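Local coordinates for fructose-bisphosphate aldolase class I (Thermoproteus tenax, PDB 1W8S), which belongs to the DeoC/LacD family of class I aldolases and is built as a TIM barrel, at residues E[111-116]-E[165-170]; E[6-11]-E[224-229]. The protein carries 2 engineered substitutions. One frame throughout, in Å; residues are numbered along the deposited sequence.

Contact 1: E[111-116]-E[165-170]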
loop_
_atom_site.group_PDB
_atom_site.type_symbol
_atom_site.label_atom_id
_atom_site.label_comp_id
_atom_site.label_asym_id
_atom_site.label_seq_id
_atom_site.Cartn_x
_atom_site.Cartn_y
_atom_site.Cartn_z
ATOM N N TYR E 111 3.729 12.631 -17.494
ATOM C CA TYR E 111 3.047 12.138 -16.303
ATOM C C TYR E 111 2.054 13.186 -15.784
ATOM O O TYR E 111 2.426 14.340 -15.536
ATOM C CB TYR E 111 4.038 11.753 -15.193
ATOM C CG TYR E 111 3.427 10.989 -14.037
ATOM C CD1 TYR E 111 3.298 9.617 -14.087
ATOM C CD2 TYR E 111 2.996 11.647 -12.855
ATOM C CE1 TYR E 111 2.767 8.899 -13.005
ATOM C CE2 TYR E 111 2.453 10.957 -11.808
ATOM C CZ TYR E 111 2.314 9.584 -11.881
ATOM O OH TYR E 111 1.788 8.917 -10.811
ATOM N N THR E 112 0.803 12.778 -15.659
ATOM C CA THR E 112 -0.249 13.650 -15.118
ATOM C C THR E 112 -0.298 13.658 -13.610
ATOM O O THR E 112 -0.229 12.596 -12.958
ATOM C CB THR E 112 -1.609 13.237 -15.696
ATOM O OG1 THR E 112 -1.586 13.449 -17.108
ATOM C CG2 THR E 112 -2.704 14.163 -15.207
ATOM N N ILE E 113 -0.411 14.863 -13.036
ATOM C CA ILE E 113 -0.684 14.988 -11.619
ATOM C C ILE E 113 -1.956 15.804 -11.436
ATOM O O ILE E 113 -2.265 16.665 -12.270
ATOM C CB ILE E 113 0.476 15.606 -10.844
ATOM C CG1 ILE E 113 0.828 17.018 -11.381
ATOM C CG2 ILE E 113 1.690 14.700 -10.869
ATOM C CD1 ILE E 113 1.804 17.778 -10.525
ATOM N N TYR E 114 -2.692 15.496 -10.363
ATOM C CA TYR E 114 -3.911 16.230 -9.978
ATOM C C TYR E 114 -3.748 16.808 -8.563
ATOM O O TYR E 114 -4.272 16.269 -7.582
ATOM C CB TYR E 114 -5.157 15.345 -10.018
ATOM C CG TYR E 114 -5.391 14.653 -11.333
ATOM C CD1 TYR E 114 -5.618 15.361 -12.482
ATOM C CD2 TYR E 114 -5.392 13.253 -11.418
ATOM C CE1 TYR E 114 -5.834 14.697 -13.707
ATOM C CE2 TYR E 114 -5.594 12.594 -12.644
ATOM C CZ TYR E 114 -5.814 13.320 -13.766
ATOM O OH TYR E 114 -6.042 12.672 -14.955
ATOM N N PRO E 115 -3.010 17.899 -8.454
ATOM C CA PRO E 115 -2.898 18.609 -7.179
ATOM C C PRO E 115 -4.253 18.910 -6.596
ATOM O O PRO E 115 -5.200 19.241 -7.328
ATOM C CB PRO E 115 -2.145 19.876 -7.549
ATOM C CG PRO E 115 -1.383 19.531 -8.745
ATOM C CD PRO E 115 -2.217 18.533 -9.494
ATOM N N GLY E 116 -4.360 18.750 -5.292
ATOM C CA GLY E 116 -5.616 18.908 -4.572
ATOM C C GLY E 116 -6.376 17.605 -4.358
ATOM O O GLY E 116 -7.152 17.489 -3.416
ATOM N N ALA E 165 1.377 25.379 -12.427
ATOM C CA ALA E 165 2.656 25.612 -13.053
ATOM C C ALA E 165 3.771 25.554 -12.008
ATOM O O ALA E 165 4.821 24.945 -12.233
ATOM C CB ALA E 165 2.646 26.970 -13.742
ATOM N N ARG E 166 3.550 26.180 -10.866
ATOM C CA ARG E 166 4.621 26.270 -9.877
ATOM C C ARG E 166 4.884 24.843 -9.347
ATOM O O ARG E 166 6.040 24.468 -9.150
ATOM C CB ARG E 166 4.295 27.208 -8.719
ATOM C CG ARG E 166 5.470 27.387 -7.742
ATOM C CD ARG E 166 6.794 27.716 -8.412
ATOM N NE ARG E 166 7.800 28.142 -7.449
ATOM C CZ ARG E 166 8.557 29.234 -7.560
ATOM N NH1 ARG E 166 8.477 30.051 -8.615
ATOM N NH2 ARG E 166 9.403 29.522 -6.605
ATOM N N ILE E 167 3.828 24.071 -9.108
ATOM C CA ILE E 167 3.995 22.693 -8.581
ATOM C C ILE E 167 4.856 21.852 -9.529
ATOM O O ILE E 167 5.724 21.099 -9.103
ATOM C CB ILE E 167 2.649 22.013 -8.367
ATOM C CG1 ILE E 167 1.885 22.648 -7.223
ATOM C CG2 ILE E 167 2.852 20.527 -8.025
ATOM C CD1 ILE E 167 0.384 22.375 -7.264
ATOM N N ALA E 168 4.645 22.008 -10.831
ATOM C CA ALA E 168 5.395 21.243 -11.807
ATOM C C ALA E 168 6.881 21.581 -11.745
ATOM O O ALA E 168 7.725 20.701 -11.761
ATOM C CB ALA E 168 4.835 21.456 -13.174
ATOM N N LEU E 169 7.198 22.871 -11.620
ATOM C CA LEU E 169 8.568 23.271 -11.427
ATOM C C LEU E 169 9.163 22.686 -10.162
ATOM O O LEU E 169 10.239 22.151 -10.192
ATOM C CB LEU E 169 8.677 24.800 -11.393
ATOM C CG LEU E 169 10.007 25.395 -10.903
ATOM C CD1 LEU E 169 11.127 25.111 -11.861
ATOM C CD2 LEU E 169 9.832 26.910 -10.685
ATOM N N GLU E 170 8.442 22.799 -9.062
ATOM C CA GLU E 170 8.916 22.365 -7.754
ATOM C C GLU E 170 9.219 20.853 -7.694
ATOM O O GLU E 170 10.155 20.420 -7.009
ATOM C CB GLU E 170 7.889 22.742 -6.686
ATOM C CG GLU E 170 7.632 24.244 -6.587
ATOM C CD GLU E 170 8.533 24.994 -5.640
ATOM O OE1 GLU E 170 9.311 24.358 -4.916
ATOM O OE2 GLU E 170 8.425 26.254 -5.605
#

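Contact 2: E[6-11]-E[224-229]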
loop_
_atom_site.group_PDB
_atom_site.type_symbol
_atom_site.label_atom_id
_atom_site.label_comp_id
_atom_site.label_asym_id
_atom_site.label_seq_id
_atom_site.Cartn_x
_atom_site.Cartn_y
_atom_site.Cartn_z
ATOM N N GLU E 6 16.992 21.623 -21.719
ATOM C CA GLU E 6 17.693 21.935 -22.969
ATOM C C GLU E 6 17.539 20.810 -23.993
ATOM O O GLU E 6 17.384 21.091 -25.158
ATOM C CB GLU E 6 19.173 22.274 -22.721
ATOM C CG GLU E 6 19.367 23.566 -21.928
ATOM C CD GLU E 6 20.835 23.875 -21.633
ATOM O OE1 GLU E 6 21.688 22.945 -21.663
ATOM O OE2 GLU E 6 21.137 25.063 -21.378
ATOM N N LYS E 7 17.542 19.555 -23.556
ATOM C CA LYS E 7 17.325 18.428 -24.459
ATOM C C LYS E 7 15.901 18.432 -25.015
ATOM O O LYS E 7 15.691 18.186 -26.212
ATOM C CB LYS E 7 17.579 17.110 -23.729
ATOM C CG LYS E 7 17.463 15.880 -24.585
ATOM C CD LYS E 7 18.015 14.655 -23.874
ATOM C CE LYS E 7 18.370 13.567 -24.847
ATOM N NZ LYS E 7 18.254 12.198 -24.231
ATOM N N PHE E 8 14.931 18.700 -24.134
ATOM C CA PHE E 8 13.542 18.850 -24.530
ATOM C C PHE E 8 13.375 19.918 -25.629
ATOM O O PHE E 8 12.759 19.664 -26.653
ATOM C CB PHE E 8 12.664 19.197 -23.351
ATOM C CG PHE E 8 11.213 19.226 -23.704
ATOM C CD1 PHE E 8 10.476 18.047 -23.773
ATOM C CD2 PHE E 8 10.612 20.430 -24.071
ATOM C CE1 PHE E 8 9.134 18.080 -24.166
ATOM C CE2 PHE E 8 9.280 20.464 -24.467
ATOM C CZ PHE E 8 8.544 19.300 -24.512
ATOM N N LEU E 9 13.939 21.096 -25.412
ATOM C CA LEU E 9 13.835 22.191 -26.380
ATOM C C LEU E 9 14.497 21.852 -27.698
ATOM O O LEU E 9 14.006 22.238 -28.754
ATOM C CB LEU E 9 14.444 23.450 -25.780
ATOM C CG LEU E 9 13.684 23.959 -24.535
ATOM C CD1 LEU E 9 14.447 25.068 -23.832
ATOM C CD2 LEU E 9 12.317 24.454 -24.927
ATOM N N ARG E 10 15.613 21.124 -27.659
ATOM C CA ARG E 10 16.321 20.763 -28.886
ATOM C C ARG E 10 15.473 19.838 -29.735
ATOM O O ARG E 10 15.444 19.965 -30.958
ATOM C CB ARG E 10 17.650 20.061 -28.597
ATOM C CG ARG E 10 18.768 20.984 -28.161
ATOM C CD ARG E 10 20.141 20.301 -28.106
ATOM N NE ARG E 10 20.455 19.834 -26.747
ATOM C CZ ARG E 10 20.567 18.567 -26.377
ATOM N NH1 ARG E 10 20.855 18.278 -25.112
ATOM N NH2 ARG E 10 20.396 17.576 -27.258
ATOM N N ILE E 11 14.793 18.900 -29.084
ATOM C CA ILE E 11 14.047 17.863 -29.793
ATOM C C ILE E 11 12.673 18.362 -30.202
ATOM O O ILE E 11 12.243 18.168 -31.358
ATOM C CB ILE E 11 13.906 16.607 -28.904
ATOM C CG1 ILE E 11 15.294 15.982 -28.668
ATOM C CG2 ILE E 11 12.943 15.558 -29.564
ATOM C CD1 ILE E 11 15.292 14.877 -27.588
ATOM N N GLY E 224 4.091 34.242 -23.279
ATOM C CA GLY E 224 5.478 33.795 -23.249
ATOM C C GLY E 224 5.593 32.289 -23.110
ATOM O O GLY E 224 6.664 31.749 -22.823
ATOM N N ALA E 225 4.503 31.577 -23.311
ATOM C CA ALA E 225 4.596 30.112 -23.310
ATOM C C ALA E 225 5.414 29.566 -24.491
ATOM O O ALA E 225 5.562 30.220 -25.548
ATOM C CB ALA E 225 3.246 29.519 -23.307
ATOM N N LEU E 226 5.887 28.334 -24.322
ATOM C CA LEU E 226 6.639 27.657 -25.358
ATOM C C LEU E 226 5.768 27.262 -26.542
ATOM O O LEU E 226 6.252 27.159 -27.655
ATOM C CB LEU E 226 7.330 26.406 -24.804
ATOM C CG LEU E 226 8.178 25.631 -25.801
ATOM C CD1 LEU E 226 9.393 26.432 -26.262
ATOM C CD2 LEU E 226 8.596 24.330 -25.220
ATOM N N GLY E 227 4.494 27.017 -26.293
ATOM C CA GLY E 227 3.610 26.536 -27.340
ATOM C C GLY E 227 2.424 25.741 -26.812
ATOM O O GLY E 227 1.910 26.029 -25.733
ATOM N N ILE E 228 1.990 24.745 -27.584
ATOM C CA ILE E 228 0.743 24.086 -27.286
ATOM C C ILE E 228 0.881 22.571 -27.396
ATOM O O ILE E 228 1.699 22.082 -28.165
ATOM C CB ILE E 228 -0.377 24.619 -28.206
ATOM C CG1 ILE E 228 -0.190 24.162 -29.659
ATOM C CG2 ILE E 228 -0.400 26.152 -28.173
ATOM C CD1 ILE E 228 -1.270 24.660 -30.604
ATOM N N ALA E 229 0.088 21.866 -26.589
ATOM C CA ALA E 229 -0.075 20.436 -26.698
ATOM C C ALA E 229 -1.555 20.271 -27.000
ATOM O O ALA E 229 -2.381 20.513 -26.139
ATOM C CB ALA E 229 0.323 19.736 -25.402
#

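Contact 1: E[111-116]-E[165-170]
Ile167 spreads its two branches over Ile113 and Pro115, packing helix 158-171 against the end of strand 108-113 on the outside of the TIM barrel. Strand 141-145 runs between that strand and strand 175-179, and Ile113 also touches its Val143 and Ser145. The side chain of Ile113 carries CG1 between its backbone N and carbonyl carbon (chi1 59°) and then runs on extended, which brings CD1 to 3.9 Å from Ile167 CG2. The two isoleucines meet at an oblique angle, methyl to methyl.

In Ile167 CG1 stands anti to the carbonyl carbon (chi1 -69°) and carries CD1 to Pro115, while CG2, anti to the backbone N, faces Ile113. Pro115 CB lies 3.6 Å from Ile167 CD1 and Pro115 CG 3.7 Å from the same methyl, the side chains passing each other in opposite directions. Beta-branching suits Ile167 because one residue can serve both neighbours; proline offers a compact apolar ring just where the chain leaves the strand. All three residues are buried, Ile167 also packing on Thr83 of a second subunit. Next to Ile167, Arg166 turns to that subunit, bonded to Ala41 O there, and is steadied by Glu170 one turn on: Arg166 NE sits 2.7 Å from Glu170 OE2 in a salt bridge. OE2 lies close to the guanidinium plane and is met on its anti side, 21° out of the carboxylate plane.

Contact 2: E[6-11]-E[224-229]
Leu226 points from the chain just ahead of strand 227-230 toward Phe8 and Leu9 of helix 4-12. Its CB stays 5.4 Å short of Leu9 CD2, and CG closes the distance to the same Leu9 CD2 to 4.4 Å. With CG anti to its backbone N (chi1 -179°), the fork opens onto the helix: Leu226 CD1 lies 3.8 Å from Leu9 CD2. The other methyl does double duty, Leu226 CD2 standing 3.7 Å from Leu9 CD2 and 4.0 Å from Phe8 CE2.

In this TIM barrel the arrangement lies at the N-terminal end of the strands, where helix 4-12 covers that end of the barrel; Phe8 also touches Ala175 at the start of strand 175-179 and stacks on the ring of Phe12. Leucine fits here because its forked tip can meet two residues at once, while Phe8 supplies a broad flat group for the buried interior. Leu9, partly exposed, still turns the methyl CD2 inward onto Leu226, which an apolar branched side chain can do. Before Leu226, Gly224 ends helix 210-222 in a Schellman motif, its positive phi of 97° suiting a residue without a side chain. The methyl Leu226 CD2 approaches the Phe8 ring at its edge, in the ring plane, rather than over a face.

How the contacts relate
Along the chain, contact 1 is nested inside the long loop that contact 2 closes: 6-11 comes first, then 111-116 and 165-170, then 224-229. Their centres are about 17 Å apart and their nearest atoms about 10 Å, so they do not touch, yet both reach the same curled sheet. Contact 1 lies at the outer wall, near the C-terminal end of strand 108-113, with a second subunit close by. Contact 2 is at the N-terminal end, just before strand 227-230, which adjoins strand 18-22. The two contacts thus join helices to different parts of one barrel, whose pocket holds 1,6-di-O-phosphono-beta-D-fructofuranose against Ala229.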